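Local coordinates for organic hydroperoxide resistance protein (PDB 6D9N) that probably reduces organic hydroperoxides to protect the cell from oxidative damage, using a pair of redox-active cysteines as in other members of the OsmC/Ohr family, at residues A64-A69 with V104-N109; N71-S76 with Q119-K124; V90-I95 with F100-E105; K124-C129 with I139-T144. All blocks are in the same frame, centred on the assembly; numbering follows the deposited sequence. Where two conformers were deposited one is given.

Contact 1 of 4, residues A64-A69 with V104-N109; sequences ACFDSA and VELHAN
Helix 64-69 runs past strand 104-109 with the CA of Phe-66 8.7 Å from the CA of Leu-106 and 8.5 Å from the CA of Ala-108, a spacing bridged by side chains alone. Phe-66 does all the work on the helix side. With CG anti to the backbone N (chi1 -163°), its ring projects from the helix toward the strand. At the CD1 corner of the ring it meets Leu-106, whose CD1 methyl lies 3.8 Å from Phe-66 CD1 and also close to CE1, the two side chains meeting at a slant. At the opposite corner, Phe-66 CE2 comes to 4.3 Å from the CB of Ala-108, a looser apolar touch. Both partners lie on the same side of the ring plane and approach it obliquely. Leu-106 and Ala-108 are two residues apart and face the helix, while His-107 between them turns the other way. All three touching residues are buried, and the contact is purely apolar. The same ring also packs on Val-86 of strand 85-94, on Ala-125 and His-126 of helix 115-128, and on Leu-143 of strand 141-146. It thus fills the layer between the long helix 54-77 and the mixed sheet, whose middle strand is 100-109. Next to Phe-66, Asp-67 OD1 is hydrogen-bonded to Thr-84 in the connection leading from that helix into strand 85-94.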
# COMPACT_ATOMS: atom_id res chain seq x y z
N ALA B 64 -7.33 -5.85 1.30
CA ALA B 64 -8.03 -6.09 0.04
C ALA B 64 -7.24 -6.97 -0.91
O ALA B 64 -7.82 -7.85 -1.58
CB ALA B 64 -8.34 -4.74 -0.60
N CYS B 65 -5.93 -6.77 -1.03
CA CYS B 65 -5.10 -7.61 -1.89
C CYS B 65 -5.18 -9.06 -1.44
O CYS B 65 -5.38 -9.98 -2.25
CB CYS B 65 -3.64 -7.11 -1.79
SG CYS B 65 -2.48 -8.06 -2.85
N PHE B 66 -5.04 -9.29 -0.15
CA PHE B 66 -5.03 -10.65 0.33
C PHE B 66 -6.40 -11.30 0.17
O PHE B 66 -6.49 -12.47 -0.25
CB PHE B 66 -4.50 -10.69 1.77
CG PHE B 66 -4.08 -12.07 2.19
CD1 PHE B 66 -2.77 -12.49 2.00
CD2 PHE B 66 -4.99 -12.98 2.70
CE1 PHE B 66 -2.36 -13.74 2.37
CE2 PHE B 66 -4.58 -14.26 3.04
CZ PHE B 66 -3.26 -14.65 2.87
N ASP B 67 -7.48 -10.58 0.49
CA ASP B 67 -8.81 -11.15 0.29
C ASP B 67 -9.09 -11.44 -1.17
O ASP B 67 -9.67 -12.49 -1.50
CB ASP B 67 -9.89 -10.23 0.85
CG ASP B 67 -11.21 -10.98 1.02
OD1 ASP B 67 -11.22 -11.98 1.76
OD2 ASP B 67 -12.22 -10.60 0.37
N SER B 68 -8.65 -10.56 -2.08
CA SER B 68 -8.84 -10.81 -3.51
C SER B 68 -8.08 -12.06 -3.95
O SER B 68 -8.62 -12.93 -4.65
CB SER B 68 -8.36 -9.59 -4.29
OG SER B 68 -8.52 -9.84 -5.68
N ALA B 69 -6.82 -12.19 -3.52
CA ALA B 69 -6.01 -13.36 -3.88
C ALA B 69 -6.62 -14.62 -3.30
O ALA B 69 -6.70 -15.66 -3.97
CB ALA B 69 -4.59 -13.16 -3.35
N VAL B 104 3.37 -5.98 10.06
CA VAL B 104 2.01 -6.30 9.63
C VAL B 104 1.56 -7.60 10.28
O VAL B 104 2.32 -8.58 10.33
CB VAL B 104 1.92 -6.49 8.10
CG1 VAL B 104 0.48 -6.77 7.67
CG2 VAL B 104 2.44 -5.25 7.35
N GLU B 105 0.33 -7.61 10.77
CA GLU B 105 -0.37 -8.82 11.20
C GLU B 105 -1.57 -8.98 10.28
O GLU B 105 -2.40 -8.08 10.19
CB GLU B 105 -0.87 -8.66 12.63
CG GLU B 105 -1.50 -9.90 13.30
CD GLU B 105 -1.79 -9.65 14.78
OE1 GLU B 105 -2.93 -9.88 15.25
OE2 GLU B 105 -0.85 -9.23 15.49
N LEU B 106 -1.68 -10.14 9.64
CA LEU B 106 -2.78 -10.44 8.73
C LEU B 106 -3.55 -11.62 9.28
O LEU B 106 -2.94 -12.60 9.73
CB LEU B 106 -2.29 -10.96 7.39
CG LEU B 106 -1.54 -10.15 6.38
CD1 LEU B 106 -1.31 -10.99 5.13
CD2 LEU B 106 -2.33 -8.91 6.03
N HIS B 107 -4.87 -11.55 9.23
CA HIS B 107 -5.67 -12.68 9.67
C HIS B 107 -6.79 -12.88 8.67
O HIS B 107 -7.48 -11.93 8.29
CB HIS B 107 -6.28 -12.42 11.02
CG HIS B 107 -7.09 -13.57 11.48
ND1 HIS B 107 -6.53 -14.70 12.06
CD2 HIS B 107 -8.42 -13.85 11.36
CE1 HIS B 107 -7.48 -15.58 12.33
NE2 HIS B 107 -8.63 -15.08 11.92
N ALA B 108 -6.96 -14.12 8.21
CA ALA B 108 -8.04 -14.46 7.29
C ALA B 108 -9.03 -15.37 8.00
O ALA B 108 -8.62 -16.26 8.76
CB ALA B 108 -7.53 -15.19 6.04
N ASN B 109 -10.31 -15.17 7.71
CA ASN B 109 -11.34 -16.10 8.15
C ASN B 109 -12.05 -16.69 6.94
O ASN B 109 -12.51 -15.95 6.06
CB ASN B 109 -12.36 -15.44 9.06
CG ASN B 109 -13.32 -16.45 9.64
OD1 ASN B 109 -12.96 -17.24 10.50
ND2 ASN B 109 -14.54 -16.48 9.13

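Contact 2 of 4, residues N71-S76 with Q119-K124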
# COMPACT_ATOMS: atom_id res chain seq x y z
N ASN B 71 -9.78 -15.21 -2.64
CA ASN B 71 -10.96 -15.58 -3.40
C ASN B 71 -10.60 -16.14 -4.76
O ASN B 71 -11.26 -17.08 -5.24
CB ASN B 71 -11.95 -14.42 -3.44
CG ASN B 71 -12.75 -14.36 -2.18
OD1 ASN B 71 -13.85 -14.89 -2.11
ND2 ASN B 71 -12.16 -13.85 -1.12
N LEU B 72 -9.53 -15.65 -5.39
CA LEU B 72 -9.09 -16.26 -6.64
C LEU B 72 -8.68 -17.71 -6.43
O LEU B 72 -9.01 -18.61 -7.23
CB LEU B 72 -7.96 -15.43 -7.23
CG LEU B 72 -7.47 -15.91 -8.59
CD1 LEU B 72 -8.61 -16.02 -9.65
CD2 LEU B 72 -6.36 -14.96 -9.05
N VAL B 73 -7.92 -17.96 -5.36
CA VAL B 73 -7.48 -19.32 -5.05
C VAL B 73 -8.68 -20.23 -4.77
O VAL B 73 -8.74 -21.36 -5.25
CB VAL B 73 -6.50 -19.27 -3.86
CG1 VAL B 73 -6.22 -20.66 -3.27
CG2 VAL B 73 -5.20 -18.60 -4.27
N ILE B 74 -9.65 -19.75 -3.98
CA ILE B 74 -10.86 -20.52 -3.69
C ILE B 74 -11.61 -20.88 -4.97
O ILE B 74 -12.02 -22.04 -5.17
CB ILE B 74 -11.74 -19.74 -2.70
CG1 ILE B 74 -11.11 -19.75 -1.32
CG2 ILE B 74 -13.14 -20.32 -2.69
CD1 ILE B 74 -11.78 -18.75 -0.34
N LYS B 75 -11.79 -19.90 -5.87
CA LYS B 75 -12.54 -20.17 -7.09
C LYS B 75 -11.77 -21.11 -8.00
O LYS B 75 -12.37 -22.00 -8.64
CB LYS B 75 -12.85 -18.86 -7.81
CG LYS B 75 -13.85 -17.94 -7.09
CD LYS B 75 -15.26 -18.55 -6.98
CE LYS B 75 -16.23 -17.64 -6.17
NZ LYS B 75 -17.50 -18.40 -5.84
N SER B 76 -10.45 -20.99 -8.03
CA SER B 76 -9.66 -21.89 -8.86
C SER B 76 -9.76 -23.33 -8.38
O SER B 76 -9.70 -24.27 -9.19
CB SER B 76 -8.20 -21.40 -8.91
OG SER B 76 -8.12 -20.12 -9.54
N GLN B 119 -5.66 -23.61 5.85
CA GLN B 119 -4.22 -23.41 5.81
C GLN B 119 -3.68 -23.51 4.39
O GLN B 119 -2.83 -22.71 3.97
CB GLN B 119 -3.53 -24.42 6.72
CG GLN B 119 -3.73 -24.07 8.18
CD GLN B 119 -3.42 -25.22 9.12
OE1 GLN B 119 -3.14 -26.34 8.69
NE2 GLN B 119 -3.48 -24.95 10.42
N ASP B 120 -4.16 -24.50 3.63
CA ASP B 120 -3.72 -24.61 2.24
C ASP B 120 -4.12 -23.37 1.44
O ASP B 120 -3.34 -22.87 0.62
CB ASP B 120 -4.32 -25.87 1.60
CG ASP B 120 -3.77 -27.18 2.18
OD1 ASP B 120 -2.72 -27.17 2.86
OD2 ASP B 120 -4.40 -28.22 1.93
N LEU B 121 -5.33 -22.88 1.65
CA LEU B 121 -5.82 -21.73 0.90
C LEU B 121 -4.99 -20.49 1.21
O LEU B 121 -4.60 -19.76 0.28
CB LEU B 121 -7.30 -21.49 1.19
CG LEU B 121 -8.23 -22.58 0.65
CD1 LEU B 121 -9.62 -22.40 1.30
CD2 LEU B 121 -8.31 -22.51 -0.88
N ILE B 122 -4.69 -20.23 2.50
CA ILE B 122 -3.96 -19.00 2.78
C ILE B 122 -2.51 -19.11 2.36
O ILE B 122 -1.90 -18.10 2.02
CB ILE B 122 -4.09 -18.52 4.26
CG1 ILE B 122 -3.53 -19.54 5.28
CG2 ILE B 122 -5.50 -18.02 4.55
CD1 ILE B 122 -2.86 -18.87 6.48
N GLU B 123 -1.91 -20.30 2.41
CA GLU B 123 -0.56 -20.47 1.91
C GLU B 123 -0.49 -20.08 0.43
O GLU B 123 0.42 -19.36 0.01
CB GLU B 123 -0.13 -21.93 2.15
CG GLU B 123 1.20 -22.31 1.50
CD GLU B 123 1.63 -23.75 1.79
OE1 GLU B 123 2.84 -23.97 1.99
OE2 GLU B 123 0.77 -24.66 1.82
N LYS B 124 -1.46 -20.54 -0.39
CA LYS B 124 -1.47 -20.15 -1.80
C LYS B 124 -1.74 -18.66 -1.95
O LYS B 124 -1.10 -18.01 -2.78
CB LYS B 124 -2.49 -21.00 -2.59
CG LYS B 124 -2.02 -22.42 -2.82
CD LYS B 124 -3.06 -23.28 -3.51
CE LYS B 124 -2.57 -24.72 -3.66
NZ LYS B 124 -3.65 -25.72 -3.97
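Val-73 and Ile-74 of helix 54-77 pack against Leu-121 and Lys-124 of helix 115-128 in a partly buried, apolar helix-helix contact near the C-terminal end of the longer helix. The axes of segments 71-76 and 119-124 come within 9.2 Å, and their directions differ by 123°. Nearest in the backbone are Val-73 and Leu-121, with CA atoms 6.6 Å apart. Leu-121 CD2 meets both neighbours on the first helix, lying 3.7 Å from Val-73 CG1 and 4.0 Å from Ile-74 CG1. Leu-121 runs almost perpendicular to Ile-74 and passes Val-73 in the opposite direction. The chi1 of 168° in Val-73 places CG1 opposite the backbone N, where it also touches Lys-124 CB at 3.8 Å and, more loosely, CD. Beyond CG the lysine chain is extended and carries the amine away from helix 71-76. Within helix 71-76, Leu-72 O is gripped by two donors from opposite faces of its carbonyl plane, Ser-76 N and Ser-76 OG, the latter at 2.9 Å. Ile-122 turns its side chain from this interface onto Leu-143 and Val-145 of the mixed sheet. Obliquely crossed helices laid on one face of a beta sheet are a feature of the two-layer alpha/beta packing found in the OsmC/Ohr fold.

Contact 3 of 4, residues V90-I95 with F100-E105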
# COMPACT_ATOMS: atom_id res chain seq x y z
N VAL B 90 -1.35 -2.71 10.73
CA VAL B 90 -0.06 -2.19 10.29
C VAL B 90 0.49 -1.27 11.36
O VAL B 90 -0.19 -0.32 11.78
CB VAL B 90 -0.24 -1.40 8.98
CG1 VAL B 90 1.07 -0.68 8.59
CG2 VAL B 90 -0.72 -2.36 7.89
N GLY B 91 1.72 -1.53 11.79
CA GLY B 91 2.42 -0.69 12.74
C GLY B 91 3.58 -0.00 12.04
O GLY B 91 4.15 -0.54 11.09
N ILE B 92 3.96 1.16 12.57
CA ILE B 92 5.12 1.91 12.09
C ILE B 92 6.01 2.23 13.29
O ILE B 92 5.52 2.54 14.37
CB ILE B 92 4.70 3.21 11.34
CG1 ILE B 92 5.93 3.98 10.83
CG2 ILE B 92 3.80 4.12 12.19
CD1 ILE B 92 5.70 5.25 10.06
N GLY B 93 7.32 2.15 13.06
CA GLY B 93 8.26 2.57 14.09
C GLY B 93 9.58 2.95 13.46
O GLY B 93 9.75 2.87 12.25
N GLN B 94 10.49 3.46 14.29
CA GLN B 94 11.79 3.87 13.78
C GLN B 94 12.70 2.65 13.63
O GLN B 94 12.74 1.79 14.51
CB GLN B 94 12.43 4.91 14.72
CG GLN B 94 13.63 5.68 14.10
CD GLN B 94 13.72 7.16 14.53
OE1 GLN B 94 13.52 7.49 15.71
NE2 GLN B 94 14.06 8.05 13.58
N ILE B 95 13.42 2.59 12.51
CA ILE B 95 14.37 1.50 12.28
C ILE B 95 15.79 2.02 12.37
O ILE B 95 16.02 3.17 12.75
CB ILE B 95 14.08 0.73 10.98
CG1 ILE B 95 14.07 1.65 9.76
CG2 ILE B 95 12.74 0.05 11.08
CD1 ILE B 95 13.82 0.88 8.48
N PHE B 100 11.99 4.97 8.91
CA PHE B 100 10.85 4.30 9.53
C PHE B 100 10.48 3.04 8.76
O PHE B 100 10.70 2.94 7.55
CB PHE B 100 9.63 5.25 9.61
CG PHE B 100 9.90 6.46 10.46
CD1 PHE B 100 10.45 7.63 9.90
CD2 PHE B 100 9.69 6.43 11.82
CE1 PHE B 100 10.74 8.75 10.70
CE2 PHE B 100 9.96 7.56 12.61
CZ PHE B 100 10.48 8.69 12.05
N GLY B 101 9.92 2.06 9.48
CA GLY B 101 9.58 0.79 8.89
C GLY B 101 8.22 0.32 9.38
O GLY B 101 7.69 0.78 10.38
N LEU B 102 7.68 -0.65 8.66
CA LEU B 102 6.37 -1.23 8.95
C LEU B 102 6.48 -2.63 9.55
O LEU B 102 7.48 -3.34 9.41
CB LEU B 102 5.51 -1.33 7.68
CG LEU B 102 5.26 0.00 6.95
CD1 LEU B 102 4.34 -0.24 5.73
CD2 LEU B 102 4.68 1.03 7.90
N GLU B 103 5.40 -3.04 10.23
CA GLU B 103 5.17 -4.42 10.62
C GLU B 103 3.70 -4.71 10.36
O GLU B 103 2.87 -3.79 10.38
CB GLU B 103 5.50 -4.65 12.10
CG GLU B 103 4.69 -3.77 13.02
CD GLU B 103 5.14 -3.84 14.47
OE1 GLU B 103 6.22 -4.45 14.73
OE2 GLU B 103 4.39 -3.28 15.32
N VAL B 104 3.37 -5.98 10.06
CA VAL B 104 2.01 -6.30 9.63
C VAL B 104 1.56 -7.60 10.28
O VAL B 104 2.32 -8.58 10.33
CB VAL B 104 1.92 -6.49 8.10
CG1 VAL B 104 0.48 -6.77 7.67
CG2 VAL B 104 2.44 -5.25 7.35
N GLU B 105 0.33 -7.61 10.77
CA GLU B 105 -0.37 -8.82 11.20
C GLU B 105 -1.57 -8.98 10.28
O GLU B 105 -2.40 -8.08 10.19
CB GLU B 105 -0.87 -8.66 12.63
CG GLU B 105 -1.50 -9.90 13.30
CD GLU B 105 -1.79 -9.65 14.78
OE1 GLU B 105 -2.93 -9.88 15.25
OE2 GLU B 105 -0.85 -9.23 15.49
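Gly-91 and Glu-103, and next to them Gly-93 and Gly-101, form the hydrogen-bonded pairs of an antiparallel beta hairpin made by strands 85-94 and 100-109. Each pair closes a ring of two backbone bonds, for example Gly-91 N to Glu-103 O at 2.9 Å and Gly-93 N to Gly-101 O at 3.0 Å. In the alternating non-hydrogen-bonded pairs, Val-90 faces Val-104 and Ile-92 faces Leu-102. These four side chains share one face of the sheet, where Leu-102 CD2 lies 4.1 Å from both Val-90 CG1 and Ile-92 CB. At the turn end, the Phe-100 ring has Gly-93 O at its edge and is crossed at a slant by Gln-94, whose amide plane nevertheless lies within 13° of the ring plane. Gln-94 NE2 is 3.9 Å from Phe-100 CZ and is held by Gly-98 O within the turn. Helix 54-77 covers the apolar face through Phe-58, which touches both Val-90 and Leu-102. A strand of the second subunit pairs with Val-90 to Ile-92, extending the sheet across the dimer. On the other face, a chi1 of 59° folds Glu-103 over the glycine opposite, and its OE2 binds Thr-11 of the second subunit while Glu-103 CG rests 3.8 Å from Gly-91 CA.

Contact 4 of 4, residues K124-C129 with I139-T144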
# COMPACT_ATOMS: atom_id res chain seq x y z
N LYS B 124 -1.46 -20.54 -0.39
CA LYS B 124 -1.47 -20.15 -1.80
C LYS B 124 -1.74 -18.66 -1.95
O LYS B 124 -1.10 -18.01 -2.78
CB LYS B 124 -2.49 -21.00 -2.59
CG LYS B 124 -2.02 -22.42 -2.82
CD LYS B 124 -3.06 -23.28 -3.51
CE LYS B 124 -2.57 -24.72 -3.66
NZ LYS B 124 -3.65 -25.72 -3.97
N ALA B 125 -2.72 -18.13 -1.22
CA ALA B 125 -3.04 -16.71 -1.33
C ALA B 125 -1.83 -15.84 -1.03
O ALA B 125 -1.64 -14.80 -1.66
CB ALA B 125 -4.18 -16.38 -0.39
N HIS B 126 -1.00 -16.26 -0.07
CA HIS B 126 0.17 -15.50 0.32
C HIS B 126 1.25 -15.48 -0.75
O HIS B 126 2.10 -14.58 -0.74
CB HIS B 126 0.66 -16.04 1.68
CG HIS B 126 1.60 -15.17 2.47
ND1 HIS B 126 1.50 -13.80 2.58
CD2 HIS B 126 2.59 -15.56 3.32
CE1 HIS B 126 2.42 -13.39 3.44
NE2 HIS B 126 3.10 -14.43 3.89
N GLN B 127 1.22 -16.41 -1.71
CA GLN B 127 2.08 -16.37 -2.86
C GLN B 127 1.46 -15.60 -4.02
O GLN B 127 2.20 -15.14 -4.89
CB GLN B 127 2.46 -17.79 -3.30
CG GLN B 127 3.26 -18.55 -2.23
CD GLN B 127 4.61 -17.86 -1.83
OE1 GLN B 127 5.41 -17.39 -2.69
NE2 GLN B 127 4.83 -17.74 -0.51
N VAL B 128 0.14 -15.45 -4.06
CA VAL B 128 -0.53 -14.76 -5.16
C VAL B 128 -0.53 -13.26 -4.95
O VAL B 128 -0.25 -12.50 -5.89
CB VAL B 128 -1.96 -15.32 -5.30
CG1 VAL B 128 -2.81 -14.47 -6.25
CG2 VAL B 128 -1.91 -16.77 -5.77
N CYS B 129 -0.85 -12.82 -3.74
CA CYS B 129 -1.00 -11.41 -3.36
C CYS B 129 0.25 -10.59 -3.66
O CYS B 129 1.31 -10.83 -3.05
CB CYS B 129 -1.31 -11.39 -1.86
SG CYS B 129 -1.38 -9.80 -1.07
N ILE B 139 9.96 -7.00 5.95
CA ILE B 139 9.23 -6.68 7.18
C ILE B 139 8.63 -7.95 7.77
O ILE B 139 8.50 -8.98 7.10
CB ILE B 139 8.11 -5.63 6.96
CG1 ILE B 139 6.98 -6.26 6.12
CG2 ILE B 139 8.66 -4.29 6.48
CD1 ILE B 139 5.82 -5.32 5.80
N GLU B 140 8.17 -7.84 9.02
CA GLU B 140 7.45 -8.96 9.62
C GLU B 140 5.98 -8.96 9.18
O GLU B 140 5.29 -7.94 9.34
CB GLU B 140 7.54 -8.87 11.15
N VAL B 141 5.51 -10.11 8.64
CA VAL B 141 4.10 -10.34 8.25
C VAL B 141 3.64 -11.61 8.94
O VAL B 141 3.88 -12.74 8.47
CB VAL B 141 3.80 -10.38 6.74
CG1 VAL B 141 2.30 -10.47 6.56
CG2 VAL B 141 4.31 -9.14 6.01
N LYS B 142 2.96 -11.44 10.05
CA LYS B 142 2.41 -12.58 10.78
C LYS B 142 1.06 -12.90 10.19
O LYS B 142 0.17 -12.06 10.22
CB LYS B 142 2.23 -12.21 12.25
CG LYS B 142 1.48 -13.29 13.04
CD LYS B 142 1.56 -13.08 14.56
CE LYS B 142 0.56 -14.00 15.25
NZ LYS B 142 -0.79 -13.53 14.84
N LEU B 143 0.86 -14.12 9.70
CA LEU B 143 -0.34 -14.51 8.95
C LEU B 143 -0.97 -15.72 9.65
O LEU B 143 -0.31 -16.75 9.85
CB LEU B 143 0.07 -14.90 7.54
CG LEU B 143 -1.01 -15.56 6.68
CD1 LEU B 143 -2.28 -14.72 6.52
CD2 LEU B 143 -0.44 -15.91 5.32
N THR B 144 -2.23 -15.58 10.03
CA THR B 144 -2.99 -16.66 10.66
C THR B 144 -4.35 -16.78 9.98
O THR B 144 -4.80 -15.87 9.29
CB THR B 144 -3.19 -16.42 12.18
OG1 THR B 144 -3.80 -15.14 12.40
CG2 THR B 144 -1.86 -16.46 12.95
O HOH W 1 4.81 -14.10 6.15
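Between Lys-124 and Cys-129 the last turns of helix 115-128 reach strand 141-144 through a single side chain, His-126, which meets Val-141 and Leu-143. Two residues on from Lys-124, His-126 has its CG opposite the backbone N (chi1 -163°), which directs the imidazole to the strand. Leu-143 covers one face of this ring with its CD2 methyl, a CH-pi contact 3.7 Å from the ring centroid and 19° from the ring normal; the methyl sits nearest the CG-CD2 side, 3.6 Å from His-126 CG. Val-141 CG1 approaches obliquely, 4.3 Å from His-126 CE1. A water lies in the ring plane at the edge, 2.9 Å from His-126 NE2, and donates to Val-141 O at 2.8 Å, linking side chain to strand backbone. The other ring nitrogen, ND1, bonds Ser-132 OG; both ring nitrogens thus have a partner, which probably fixes the ring's rotation. The contact lies inside a beta-alpha-beta crossover: strand 100-109 leads through helices 115-128 and 130-135 into strand 141-146, which pairs with it in parallel. Beyond the histidine, Gln-127 OE1 bonds Asn-97 of the second subunit, and Val-128 packs on Phe-100 of that subunit. Cys-129 leaves the helix, takes the N-cap position of helix 130-135 and, in one of its deposited conformers, forms the disulfide with Cys-65, consistent with the redox cysteine pair of Ohr proteins.

From the N terminus, helix 54-77 supplies the first segments of contacts 1 and 2. The chain then enters strand 85-94 and turns back at once into strand 100-109, closing the short hairpin of contact 3, which is nested inside the loop of contact 2. Farther along the same strand contact 1 closes, sharing Val-104 and Glu-105 with contact 3. Helix 115-128 then completes contact 2, whose segments alternate with those of contact 1, so the two loops cross. Contact 4 opens at Lys-124, which contact 2 also uses, and closes on the last strand. Helix 54-77, helix 115-128 and all three strands of the mixed sheet are thereby joined.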